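Local structure of alpha-galactosidase (Lactobacillus brevis, 3MI6) at residues D[567-572]-D[636-641]; D[623-626]-D[632-635]; D[700-705]-D[710-715]. The protein probably hydrolyses terminal, non-reducing alpha-D-galactose residues from alpha-D-galactosides such as galactose oligosaccharides and galactomannans, as a member of glycosyl hydrolase family 36. All coordinates share one frame; numbering follows the deposited sequence.

Contact 1 (D[567-572]-D[636-641])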
ATOM      1  N   TYR D 567       7.630  -4.643 -26.815  1.00 27.63           N
ATOM      2  CA  TYR D 567       8.319  -4.539 -28.092  1.00 27.93           C
ATOM      3  C   TYR D 567       9.837  -4.338 -27.955  1.00 27.82           C
ATOM      4  O   TYR D 567      10.296  -3.447 -27.259  1.00 28.07           O
ATOM      5  CB  TYR D 567       7.656  -3.439 -28.944  1.00 27.71           C
ATOM      6  CG  TYR D 567       6.127  -3.498 -28.950  1.00 27.97           C
ATOM      7  CD1 TYR D 567       5.440  -4.130 -29.963  1.00 29.75           C
ATOM      8  CD2 TYR D 567       5.383  -2.914 -27.939  1.00 27.76           C
ATOM      9  CE1 TYR D 567       4.058  -4.173 -29.973  1.00 30.23           C
ATOM     10  CE2 TYR D 567       4.017  -2.959 -27.928  1.00 25.79           C
ATOM     11  CZ  TYR D 567       3.349  -3.591 -28.942  1.00 31.07           C
ATOM     12  OH  TYR D 567       1.964  -3.637 -28.936  1.00 30.65           O
ATOM     13  N   PRO D 568      10.616  -5.177 -28.649  1.00 29.74           N
ATOM     14  CA  PRO D 568      12.082  -5.131 -28.658  1.00 28.20           C
ATOM     15  C   PRO D 568      12.580  -3.856 -29.305  1.00 30.70           C
ATOM     16  O   PRO D 568      11.897  -3.307 -30.153  1.00 32.80           O
ATOM     17  CB  PRO D 568      12.472  -6.310 -29.542  1.00 31.57           C
ATOM     18  CG  PRO D 568      11.187  -7.078 -29.824  1.00 31.83           C
ATOM     19  CD  PRO D 568      10.073  -6.147 -29.619  1.00 30.91           C
ATOM     20  N   GLN D 569      13.770  -3.407 -28.935  1.00 32.16           N
ATOM     21  CA  GLN D 569      14.301  -2.138 -29.428  1.00 33.51           C
ATOM     22  C   GLN D 569      14.455  -2.077 -30.946  1.00 34.44           C
ATOM     23  O   GLN D 569      14.475  -0.997 -31.523  1.00 35.44           O
ATOM     24  CB  GLN D 569      15.640  -1.814 -28.762  1.00 30.64           C
ATOM     25  CG  GLN D 569      16.741  -2.761 -29.119  1.00 29.99           C
ATOM     26  CD  GLN D 569      16.763  -4.000 -28.263  1.00 30.81           C
ATOM     27  OE1 GLN D 569      15.748  -4.397 -27.700  1.00 32.06           O
ATOM     28  NE2 GLN D 569      17.934  -4.623 -28.154  1.00 30.66           N
ATOM     29  N   ALA D 570      14.584  -3.231 -31.589  1.00 34.26           N
ATOM     30  CA  ALA D 570      14.676  -3.276 -33.042  1.00 34.85           C
ATOM     31  C   ALA D 570      13.509  -2.525 -33.697  1.00 35.25           C
ATOM     32  O   ALA D 570      13.655  -1.939 -34.771  1.00 34.49           O
ATOM     33  CB  ALA D 570      14.715  -4.722 -33.517  1.00 34.38           C
HETATM   34  N   MSE D 571      12.367  -2.529 -33.021  1.00 34.08           N
HETATM   35  CA  MSE D 571      11.142  -1.948 -33.543  1.00 35.56           C
HETATM   36  C   MSE D 571      10.997  -0.429 -33.315  1.00 36.69           C
HETATM   37  O   MSE D 571      10.153   0.219 -33.945  1.00 37.03           O
HETATM   38  CB  MSE D 571       9.947  -2.679 -32.945  1.00 35.11           C
HETATM   39  CG  MSE D 571       9.853  -4.153 -33.333  1.00 36.34           C
HETATM   40 SE   MSE D 571       8.246  -4.991 -32.583  1.00 60.10          SE
HETATM   41  CE  MSE D 571       8.558  -6.861 -33.142  1.00 35.64           C
HETATM   42  N   MSE D 572      11.831   0.135 -32.443  1.00 35.39           N
HETATM   43  CA  MSE D 572      11.686   1.525 -32.012  1.00 34.74           C
HETATM   44  C   MSE D 572      12.623   2.507 -32.707  1.00 36.32           C
HETATM   45  O   MSE D 572      13.813   2.559 -32.401  1.00 35.68           O
HETATM   46  CB  MSE D 572      11.948   1.640 -30.513  1.00 34.19           C
HETATM   47  CG  MSE D 572      10.846   1.163 -29.600  1.00 36.22           C
HETATM   48 SE   MSE D 572      11.511   1.147 -27.726  1.00 51.19          SE
HETATM   49  CE  MSE D 572      11.848  -0.786 -27.475  1.00 32.54           C
ATOM     50  N   GLY D 636      20.557  -7.182 -29.614  1.00 30.85           N
ATOM     51  CA  GLY D 636      20.952  -7.805 -28.365  1.00 29.13           C
ATOM     52  C   GLY D 636      19.800  -8.022 -27.410  1.00 29.50           C
ATOM     53  O   GLY D 636      18.807  -7.305 -27.441  1.00 32.17           O
ATOM     54  N   LYS D 637      19.930  -9.026 -26.557  1.00 31.00           N
ATOM     55  CA  LYS D 637      18.883  -9.355 -25.602  1.00 29.10           C
ATOM     56  C   LYS D 637      18.738  -8.207 -24.599  1.00 31.79           C
ATOM     57  O   LYS D 637      19.732  -7.691 -24.069  1.00 33.41           O
ATOM     58  CB  LYS D 637      19.193 -10.688 -24.906  1.00 26.95           C
ATOM     59  CG  LYS D 637      18.072 -11.187 -24.013  1.00 31.48           C
ATOM     60  CD  LYS D 637      18.398 -12.518 -23.355  1.00 32.53           C
ATOM     61  CE  LYS D 637      18.312 -13.657 -24.364  1.00 32.28           C
ATOM     62  NZ  LYS D 637      18.198 -14.969 -23.654  1.00 28.87           N
ATOM     63  N   PHE D 638      17.497  -7.807 -24.339  1.00 30.07           N
ATOM     64  CA  PHE D 638      17.231  -6.578 -23.602  1.00 28.31           C
ATOM     65  C   PHE D 638      16.768  -6.843 -22.178  1.00 29.70           C
ATOM     66  O   PHE D 638      15.755  -7.501 -21.940  1.00 28.89           O
ATOM     67  CB  PHE D 638      16.184  -5.744 -24.354  1.00 28.98           C
ATOM     68  CG  PHE D 638      15.991  -4.343 -23.822  1.00 28.81           C
ATOM     69  CD1 PHE D 638      14.992  -4.064 -22.899  1.00 27.59           C
ATOM     70  CD2 PHE D 638      16.759  -3.293 -24.298  1.00 28.27           C
ATOM     71  CE1 PHE D 638      14.792  -2.760 -22.429  1.00 29.65           C
ATOM     72  CE2 PHE D 638      16.562  -1.991 -23.826  1.00 30.45           C
ATOM     73  CZ  PHE D 638      15.577  -1.726 -22.893  1.00 28.12           C
ATOM     74  N   TYR D 639      17.520  -6.305 -21.229  1.00 31.66           N
ATOM     75  CA  TYR D 639      17.153  -6.348 -19.822  1.00 29.40           C
ATOM     76  C   TYR D 639      16.825  -4.951 -19.302  1.00 29.85           C
ATOM     77  O   TYR D 639      17.633  -4.036 -19.438  1.00 30.11           O
ATOM     78  CB  TYR D 639      18.328  -6.883 -19.014  1.00 28.14           C
ATOM     79  CG  TYR D 639      18.636  -8.337 -19.239  1.00 30.42           C
ATOM     80  CD1 TYR D 639      18.099  -9.325 -18.414  1.00 31.97           C
ATOM     81  CD2 TYR D 639      19.477  -8.724 -20.250  1.00 28.23           C
ATOM     82  CE1 TYR D 639      18.404 -10.646 -18.608  1.00 30.95           C
ATOM     83  CE2 TYR D 639      19.778 -10.031 -20.452  1.00 30.28           C
ATOM     84  CZ  TYR D 639      19.249 -10.995 -19.641  1.00 32.07           C
ATOM     85  OH  TYR D 639      19.573 -12.317 -19.887  1.00 34.78           O
ATOM     86  N   ARG D 640      15.652  -4.801 -18.699  1.00 30.12           N
ATOM     87  CA  ARG D 640      15.346  -3.637 -17.883  1.00 28.99           C
ATOM     88  C   ARG D 640      15.914  -3.868 -16.491  1.00 30.47           C
ATOM     89  O   ARG D 640      15.846  -4.973 -15.967  1.00 29.79           O
ATOM     90  CB  ARG D 640      13.835  -3.430 -17.766  1.00 29.31           C
ATOM     91  CG  ARG D 640      13.136  -2.941 -19.028  1.00 30.59           C
ATOM     92  CD  ARG D 640      11.620  -3.067 -18.876  1.00 28.04           C
ATOM     93  NE  ARG D 640      11.228  -4.455 -18.673  1.00 30.26           N
ATOM     94  CZ  ARG D 640      10.809  -5.273 -19.644  1.00 32.23           C
ATOM     95  NH1 ARG D 640      10.720  -4.827 -20.899  1.00 29.44           N
ATOM     96  NH2 ARG D 640      10.465  -6.536 -19.361  1.00 28.69           N
ATOM     97  N   ILE D 641      16.459  -2.822 -15.884  1.00 29.54           N
ATOM     98  CA  ILE D 641      17.018  -2.942 -14.555  1.00 29.55           C
ATOM     99  C   ILE D 641      16.243  -2.009 -13.609  1.00 32.76           C
ATOM    100  O   ILE D 641      15.233  -2.418 -13.023  1.00 33.91           O
ATOM    101  CB  ILE D 641      18.576  -2.686 -14.594  1.00 32.84           C
ATOM    102  CG1 ILE D 641      19.267  -3.801 -15.385  1.00 31.72           C
ATOM    103  CG2 ILE D 641      19.203  -2.591 -13.202  1.00 32.08           C
ATOM    104  CD1 ILE D 641      20.708  -3.530 -15.709  1.00 31.25           C
TER
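Gly636, the residue at which the chain leaves the helix and turns into strand 637-640, meets Gln569 through its carbonyl. Gln569 NE2 donates to Gly636 O at 2.9 Å, and the N-H points somewhat off the acceptor, with an angle of 146° at the hydrogen. The oxygen lies close to the amide plane of the glutamine, while the donor is tilted slightly from the plane of the glycine carbonyl. The same amide nitrogen also bonds to Phe633 O, so one side chain serves two carbonyls where a helix ends and a strand begins. This illustrates how a polar side chain can hold the end of a helix where the chain passes from the barrel into the C-terminal sheet. Gln569 sits in the short 3-10 turn that leads from helix 553-566 into strand 572-576 of the catalytic TIM barrel, whereas 637-640 is an edge strand of the C-terminal antiparallel sheet. A phenylalanine here has no amide to give, and the carbonyls of Gly636 and Phe633 would probably be left without their mate and the helix end less firmly held against the 3-10 turn. At Phe638 the other half of the amide makes contact: Gln569 OE1 rests 3.6 Å from Phe638 CB and 3.7 Å from Phe638 CD2, with the amide and ring planes turned 50° apart. Phe638 places CG anti to its own N (chi1 -170°), which brings the CD2 side of the ring up to this oxygen, while the side chain also meets Val656 and Trp654 of strand 651-657.

Contact 2 (D[623-626]-D[632-635])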
ATOM      1  N   VAL D 623      27.947   8.379 -33.940  1.00 35.18           N
ATOM      2  CA  VAL D 623      27.663   7.539 -35.098  1.00 33.80           C
ATOM      3  C   VAL D 623      28.664   6.387 -35.274  1.00 36.75           C
ATOM      4  O   VAL D 623      28.266   5.252 -35.560  1.00 35.65           O
ATOM      5  CB  VAL D 623      27.563   8.393 -36.384  1.00 36.88           C
ATOM      6  CG1 VAL D 623      27.376   7.502 -37.627  1.00 39.27           C
ATOM      7  CG2 VAL D 623      26.422   9.387 -36.263  1.00 32.38           C
ATOM      8  N   ALA D 624      29.957   6.672 -35.093  1.00 38.61           N
ATOM      9  CA  ALA D 624      30.990   5.630 -35.154  1.00 35.90           C
ATOM     10  C   ALA D 624      30.799   4.650 -34.008  1.00 34.80           C
ATOM     11  O   ALA D 624      30.935   3.440 -34.170  1.00 34.41           O
ATOM     12  CB  ALA D 624      32.356   6.239 -35.089  1.00 32.58           C
ATOM     13  N   PHE D 625      30.469   5.186 -32.844  1.00 33.84           N
ATOM     14  CA  PHE D 625      30.210   4.345 -31.696  1.00 35.52           C
ATOM     15  C   PHE D 625      29.006   3.454 -31.953  1.00 36.89           C
ATOM     16  O   PHE D 625      29.055   2.244 -31.722  1.00 36.78           O
ATOM     17  CB  PHE D 625      29.960   5.189 -30.446  1.00 34.42           C
ATOM     18  CG  PHE D 625      29.652   4.373 -29.229  1.00 33.51           C
ATOM     19  CD1 PHE D 625      30.628   3.584 -28.648  1.00 32.74           C
ATOM     20  CD2 PHE D 625      28.396   4.394 -28.663  1.00 33.83           C
ATOM     21  CE1 PHE D 625      30.356   2.835 -27.534  1.00 34.01           C
ATOM     22  CE2 PHE D 625      28.118   3.645 -27.535  1.00 33.10           C
ATOM     23  CZ  PHE D 625      29.095   2.872 -26.975  1.00 35.03           C
ATOM     24  N   TYR D 626      27.915   4.057 -32.417  1.00 34.86           N
ATOM     25  CA  TYR D 626      26.692   3.308 -32.626  1.00 33.41           C
ATOM     26  C   TYR D 626      26.887   2.224 -33.669  1.00 36.21           C
ATOM     27  O   TYR D 626      26.411   1.094 -33.492  1.00 35.20           O
ATOM     28  CB  TYR D 626      25.558   4.227 -33.040  1.00 33.14           C
ATOM     29  CG  TYR D 626      24.244   3.510 -33.232  1.00 33.93           C
ATOM     30  CD1 TYR D 626      23.472   3.135 -32.138  1.00 33.78           C
ATOM     31  CD2 TYR D 626      23.763   3.217 -34.508  1.00 33.23           C
ATOM     32  CE1 TYR D 626      22.256   2.479 -32.309  1.00 34.87           C
ATOM     33  CE2 TYR D 626      22.553   2.560 -34.691  1.00 33.55           C
ATOM     34  CZ  TYR D 626      21.802   2.199 -33.592  1.00 35.44           C
ATOM     35  OH  TYR D 626      20.597   1.566 -33.763  1.00 34.06           O
ATOM     36  N   LEU D 632      24.615  -5.207 -31.364  1.00 35.38           N
ATOM     37  CA  LEU D 632      24.340  -5.306 -29.939  1.00 32.48           C
ATOM     38  C   LEU D 632      23.137  -4.426 -29.549  1.00 30.96           C
ATOM     39  O   LEU D 632      22.186  -4.883 -28.911  1.00 28.03           O
ATOM     40  CB  LEU D 632      25.593  -4.884 -29.178  1.00 29.79           C
ATOM     41  CG  LEU D 632      25.607  -5.046 -27.661  1.00 33.04           C
ATOM     42  CD1 LEU D 632      25.142  -6.438 -27.264  1.00 31.78           C
ATOM     43  CD2 LEU D 632      26.989  -4.749 -27.086  1.00 34.56           C
ATOM     44  N   PHE D 633      23.190  -3.164 -29.965  1.00 31.02           N
ATOM     45  CA  PHE D 633      22.178  -2.173 -29.627  1.00 28.96           C
ATOM     46  C   PHE D 633      20.805  -2.516 -30.207  1.00 31.84           C
ATOM     47  O   PHE D 633      19.791  -2.524 -29.513  1.00 31.17           O
ATOM     48  CB  PHE D 633      22.615  -0.807 -30.137  1.00 30.14           C
ATOM     49  CG  PHE D 633      23.497  -0.042 -29.183  1.00 29.94           C
ATOM     50  CD1 PHE D 633      23.118   0.156 -27.875  1.00 28.51           C
ATOM     51  CD2 PHE D 633      24.684   0.513 -29.615  1.00 30.12           C
ATOM     52  CE1 PHE D 633      23.908   0.866 -27.013  1.00 27.63           C
ATOM     53  CE2 PHE D 633      25.480   1.225 -28.754  1.00 30.58           C
ATOM     54  CZ  PHE D 633      25.092   1.400 -27.454  1.00 31.21           C
ATOM     55  N   GLN D 634      20.776  -2.821 -31.492  1.00 34.19           N
ATOM     56  CA  GLN D 634      19.526  -3.145 -32.151  1.00 31.51           C
ATOM     57  C   GLN D 634      18.963  -4.539 -31.847  1.00 30.77           C
ATOM     58  O   GLN D 634      17.760  -4.668 -31.684  1.00 32.83           O
ATOM     59  CB  GLN D 634      19.661  -2.926 -33.657  1.00 32.11           C
ATOM     60  CG  GLN D 634      19.939  -1.480 -34.034  1.00 31.32           C
ATOM     61  CD  GLN D 634      20.067  -1.327 -35.528  1.00 36.67           C
ATOM     62  OE1 GLN D 634      20.107  -2.327 -36.247  1.00 38.62           O
ATOM     63  NE2 GLN D 634      20.114  -0.089 -36.015  1.00 35.50           N
ATOM     64  N   PHE D 635      19.796  -5.578 -31.764  1.00 29.87           N
ATOM     65  CA  PHE D 635      19.256  -6.950 -31.660  1.00 30.05           C
ATOM     66  C   PHE D 635      19.639  -7.733 -30.405  1.00 31.58           C
ATOM     67  O   PHE D 635      19.106  -8.826 -30.164  1.00 30.70           O
ATOM     68  CB  PHE D 635      19.588  -7.788 -32.902  1.00 28.30           C
ATOM     69  CG  PHE D 635      19.211  -7.130 -34.186  1.00 32.18           C
ATOM     70  CD1 PHE D 635      17.872  -6.982 -34.534  1.00 32.54           C
ATOM     71  CD2 PHE D 635      20.188  -6.654 -35.050  1.00 33.03           C
ATOM     72  CE1 PHE D 635      17.512  -6.384 -35.716  1.00 35.43           C
ATOM     73  CE2 PHE D 635      19.837  -6.045 -36.244  1.00 36.68           C
ATOM     74  CZ  PHE D 635      18.493  -5.909 -36.583  1.00 36.57           C
TER
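Tyr626 and Phe633 meet where helix 613-628 gives way to helix 630-635, their CA atoms 7.7 Å apart. From CB, the tyrosine ring swings anti to the main-chain nitrogen (chi1 -178°), which carries it toward helix 630-635. One side of the ring then meets the phenylalanine: Tyr626 CD1 lies 3.8 Å from Phe633 CD2, and Tyr626 CE1 is 4.0 Å from Phe633 CB. The two ring planes differ by only 13°, yet they are slid so far apart, with centroids 5.7 Å from each other, that they scarcely overlap. Toward the tip the partner changes to Gln634, whose NE2 is 3.7 Å from Tyr626 CZ and lies at the ring edge, near the ring plane. The bond itself runs from Gln634 NE2 to Tyr626 OH at 2.8 Å, reasonably straight at 151°. The glutamine chain, extended beyond CG, brings NE2 to the hydroxyl while crossing the tyrosine at about a right angle, with that oxygen near the amide plane. Tyr626 OH also takes an N-H from Leu602 and is bonded to Gly600 O, its strongest polar partner, so three residues grip this buried oxygen and fix the position of the ring's tip. Phe625 completes an aromatic cluster: its CE2 touches the rim of the Phe633 ring at CZ, 3.8 Å away, with the two planes steeply inclined. The cluster exemplifies two consecutive helices joined by a tight turn, with side chains from both filling the angle. Phe598 and Phe599, just after helix 590-597, extend it, Ile665 of strand 663-670 packs on Phe625 and Phe633, and Gln634 reaches Asp601 at the start of barrel strand 601-604.

Contact 3 (D[700-705]-D[710-715])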
ATOM      1  N   SER D 700      40.782  -3.162 -13.936  1.00 38.34           N
ATOM      2  CA  SER D 700      40.447  -4.380 -13.207  1.00 38.23           C
ATOM      3  C   SER D 700      39.633  -5.371 -14.027  1.00 38.44           C
ATOM      4  O   SER D 700      38.997  -5.022 -15.017  1.00 39.67           O
ATOM      5  CB  SER D 700      39.677  -4.057 -11.919  1.00 41.20           C
ATOM      6  OG  SER D 700      40.483  -3.349 -10.996  1.00 47.22           O
ATOM      7  N   THR D 701      39.650  -6.620 -13.591  1.00 39.16           N
ATOM      8  CA  THR D 701      38.860  -7.651 -14.226  1.00 36.74           C
ATOM      9  C   THR D 701      37.839  -8.218 -13.224  1.00 34.81           C
ATOM     10  O   THR D 701      38.133  -8.406 -12.047  1.00 33.11           O
ATOM     11  CB  THR D 701      39.767  -8.721 -14.896  1.00 39.30           C
ATOM     12  OG1 THR D 701      39.882  -9.881 -14.069  1.00 38.86           O
ATOM     13  CG2 THR D 701      41.152  -8.137 -15.150  1.00 40.94           C
ATOM     14  N   TYR D 702      36.621  -8.445 -13.703  1.00 35.31           N
ATOM     15  CA  TYR D 702      35.523  -8.840 -12.843  1.00 34.68           C
ATOM     16  C   TYR D 702      34.880 -10.124 -13.363  1.00 36.90           C
ATOM     17  O   TYR D 702      34.659 -10.282 -14.567  1.00 36.53           O
ATOM     18  CB  TYR D 702      34.474  -7.723 -12.785  1.00 33.32           C
ATOM     19  CG  TYR D 702      34.996  -6.389 -12.317  1.00 33.15           C
ATOM     20  CD1 TYR D 702      35.367  -5.414 -13.225  1.00 31.71           C
ATOM     21  CD2 TYR D 702      35.121  -6.100 -10.964  1.00 35.00           C
ATOM     22  CE1 TYR D 702      35.854  -4.189 -12.810  1.00 33.11           C
ATOM     23  CE2 TYR D 702      35.602  -4.873 -10.537  1.00 32.97           C
ATOM     24  CZ  TYR D 702      35.966  -3.921 -11.466  1.00 35.04           C
ATOM     25  OH  TYR D 702      36.452  -2.700 -11.056  1.00 34.98           O
ATOM     26  N   TYR D 703      34.571 -11.043 -12.458  1.00 35.43           N
ATOM     27  CA  TYR D 703      33.717 -12.172 -12.823  1.00 37.38           C
ATOM     28  C   TYR D 703      32.256 -11.739 -12.951  1.00 37.87           C
ATOM     29  O   TYR D 703      31.765 -10.877 -12.207  1.00 35.65           O
ATOM     30  CB  TYR D 703      33.859 -13.320 -11.821  1.00 36.70           C
ATOM     31  CG  TYR D 703      35.086 -14.161 -12.062  1.00 39.73           C
ATOM     32  CD1 TYR D 703      36.330 -13.789 -11.560  1.00 39.05           C
ATOM     33  CD2 TYR D 703      35.008 -15.321 -12.813  1.00 42.51           C
ATOM     34  CE1 TYR D 703      37.454 -14.562 -11.797  1.00 38.07           C
ATOM     35  CE2 TYR D 703      36.133 -16.094 -13.056  1.00 42.97           C
ATOM     36  CZ  TYR D 703      37.342 -15.712 -12.544  1.00 41.17           C
ATOM     37  OH  TYR D 703      38.429 -16.506 -12.797  1.00 48.55           O
ATOM     38  N   GLY D 704      31.566 -12.343 -13.909  1.00 35.34           N
ATOM     39  CA  GLY D 704      30.164 -12.078 -14.108  1.00 30.11           C
ATOM     40  C   GLY D 704      29.423 -12.003 -12.794  1.00 35.11           C
ATOM     41  O   GLY D 704      28.595 -11.112 -12.613  1.00 34.85           O
ATOM     42  N   ASP D 705      29.706 -12.915 -11.863  1.00 33.81           N
ATOM     43  CA  ASP D 705      28.940 -12.923 -10.619  1.00 32.10           C
ATOM     44  C   ASP D 705      29.258 -11.779  -9.647  1.00 32.81           C
ATOM     45  O   ASP D 705      28.419 -11.428  -8.811  1.00 31.37           O
ATOM     46  CB  ASP D 705      28.922 -14.299  -9.929  1.00 34.24           C
ATOM     47  CG  ASP D 705      30.299 -14.794  -9.506  1.00 37.17           C
ATOM     48  OD1 ASP D 705      31.327 -14.116  -9.729  1.00 37.39           O
ATOM     49  OD2 ASP D 705      30.344 -15.899  -8.933  1.00 39.46           O
ATOM     50  N   ALA D 710      27.212  -8.526  -6.377  1.00 29.21           N
ATOM     51  CA  ALA D 710      27.761  -7.500  -5.499  1.00 29.34           C
ATOM     52  C   ALA D 710      27.507  -6.127  -6.092  1.00 31.55           C
ATOM     53  O   ALA D 710      27.211  -5.177  -5.378  1.00 32.28           O
ATOM     54  CB  ALA D 710      29.248  -7.706  -5.278  1.00 29.94           C
ATOM     55  N   GLY D 711      27.632  -6.029  -7.408  1.00 31.52           N
ATOM     56  CA  GLY D 711      27.448  -4.772  -8.091  1.00 30.60           C
ATOM     57  C   GLY D 711      28.747  -4.109  -8.500  1.00 31.45           C
ATOM     58  O   GLY D 711      29.847  -4.610  -8.241  1.00 32.58           O
ATOM     59  N   TYR D 712      28.600  -2.970  -9.163  1.00 30.21           N
ATOM     60  CA  TYR D 712      29.716  -2.174  -9.630  1.00 31.03           C
ATOM     61  C   TYR D 712      29.558  -0.793  -9.003  1.00 33.28           C
ATOM     62  O   TYR D 712      28.492  -0.181  -9.081  1.00 30.73           O
ATOM     63  CB  TYR D 712      29.693  -2.096 -11.155  1.00 29.94           C
ATOM     64  CG  TYR D 712      30.922  -1.499 -11.798  1.00 31.82           C
ATOM     65  CD1 TYR D 712      30.839  -0.309 -12.520  1.00 32.07           C
ATOM     66  CD2 TYR D 712      32.159  -2.126 -11.711  1.00 30.39           C
ATOM     67  CE1 TYR D 712      31.956   0.247 -13.121  1.00 28.69           C
ATOM     68  CE2 TYR D 712      33.280  -1.576 -12.315  1.00 29.73           C
ATOM     69  CZ  TYR D 712      33.167  -0.388 -13.014  1.00 29.82           C
ATOM     70  OH  TYR D 712      34.261   0.177 -13.614  1.00 32.47           O
ATOM     71  N   PHE D 713      30.604  -0.326  -8.332  1.00 32.99           N
ATOM     72  CA  PHE D 713      30.577   1.001  -7.757  1.00 32.90           C
ATOM     73  C   PHE D 713      30.661   2.026  -8.881  1.00 33.67           C
ATOM     74  O   PHE D 713      31.521   1.929  -9.764  1.00 32.55           O
ATOM     75  CB  PHE D 713      31.735   1.186  -6.777  1.00 35.28           C
ATOM     76  CG  PHE D 713      31.817   2.563  -6.195  1.00 35.17           C
ATOM     77  CD1 PHE D 713      32.256   3.627  -6.963  1.00 33.93           C
ATOM     78  CD2 PHE D 713      31.467   2.793  -4.881  1.00 35.92           C
ATOM     79  CE1 PHE D 713      32.332   4.894  -6.446  1.00 34.83           C
ATOM     80  CE2 PHE D 713      31.540   4.072  -4.352  1.00 37.39           C
ATOM     81  CZ  PHE D 713      31.977   5.122  -5.141  1.00 34.80           C
ATOM     82  N   VAL D 714      29.765   3.005  -8.853  1.00 33.92           N
ATOM     83  CA  VAL D 714      29.821   4.076  -9.830  1.00 34.80           C
ATOM     84  C   VAL D 714      30.029   5.436  -9.178  1.00 36.74           C
ATOM     85  O   VAL D 714      29.287   5.820  -8.273  1.00 39.27           O
ATOM     86  CB  VAL D 714      28.566   4.130 -10.687  1.00 34.22           C
ATOM     87  CG1 VAL D 714      28.748   5.157 -11.797  1.00 32.78           C
ATOM     88  CG2 VAL D 714      28.309   2.777 -11.279  1.00 34.96           C
ATOM     89  N   PRO D 715      31.059   6.162  -9.637  1.00 37.49           N
ATOM     90  CA  PRO D 715      31.344   7.554  -9.278  1.00 37.09           C
ATOM     91  C   PRO D 715      30.085   8.394  -9.152  1.00 39.18           C
ATOM     92  O   PRO D 715      29.214   8.379 -10.032  1.00 37.92           O
ATOM     93  CB  PRO D 715      32.138   8.056 -10.480  1.00 35.10           C
ATOM     94  CG  PRO D 715      32.883   6.863 -10.938  1.00 35.75           C
ATOM     95  CD  PRO D 715      32.007   5.656 -10.644  1.00 38.99           C
TER
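Tyr702 and Tyr712 form an offset edge-to-face (T-shaped) pair inside the C-terminal beta domain, bridging a strand-helix-strand turn in which helix 704-710 separates strand 702-703 from strand 712-714. The ring planes stand at 89° and the centroids are 5.5 Å apart. It is the CE2/CD2 edge of Tyr712 that comes over one face of Tyr702, toward the rim: Tyr712 CE2 lies 3.7 Å from Tyr702 CZ. Tyr712 brings its ring there by holding CG anti to the backbone N (chi1 -170°), and Leu707 of the intervening helix packs against both rings. The example shows how two strands of different sheets can be brought together through an aromatic pair, with a shared acceptor and a helix residue alongside. At the other end of the contact, packing is looser: Asp705 O and Ala710 N approach only to 4.0 Å, and the Asp705 side chain sets off away from 710-715, its OD1 bonded to His41 ND1 of a second subunit. That subunit reaches both ends, its His41 also stacking on Tyr703 and its Asn48 packing on the tyrosine pair. Gly711 then takes positive phi (103°), a turn that lets the chain leave the helix for its strand. Back on the tight side, the two tyrosines share one acceptor: Tyr702 OH and Tyr712 OH both hydrogen-bond to Asp698 OD2.

Contacts 1 and 2 are neighbours, their centres 13 Å apart, and they touch through Gln569 and the end of helix 630-635. Along the chain, contact 2 is nested inside the loop closed by contact 1, and helix 630-635 runs straight into strand 637-640. Contact 3 follows later in sequence, with its centre 23 Å from each of the others and no direct touch. Contacts 1 and 3 nevertheless reach the same six-stranded antiparallel sheet, at its outermost strands, 637-640 and 702-703. The series thus leads from late elements of the barrel (the loop before strand 572-576 and the helices after strand 601-604) to the far edge of the C-terminal domain, where a second subunit packs.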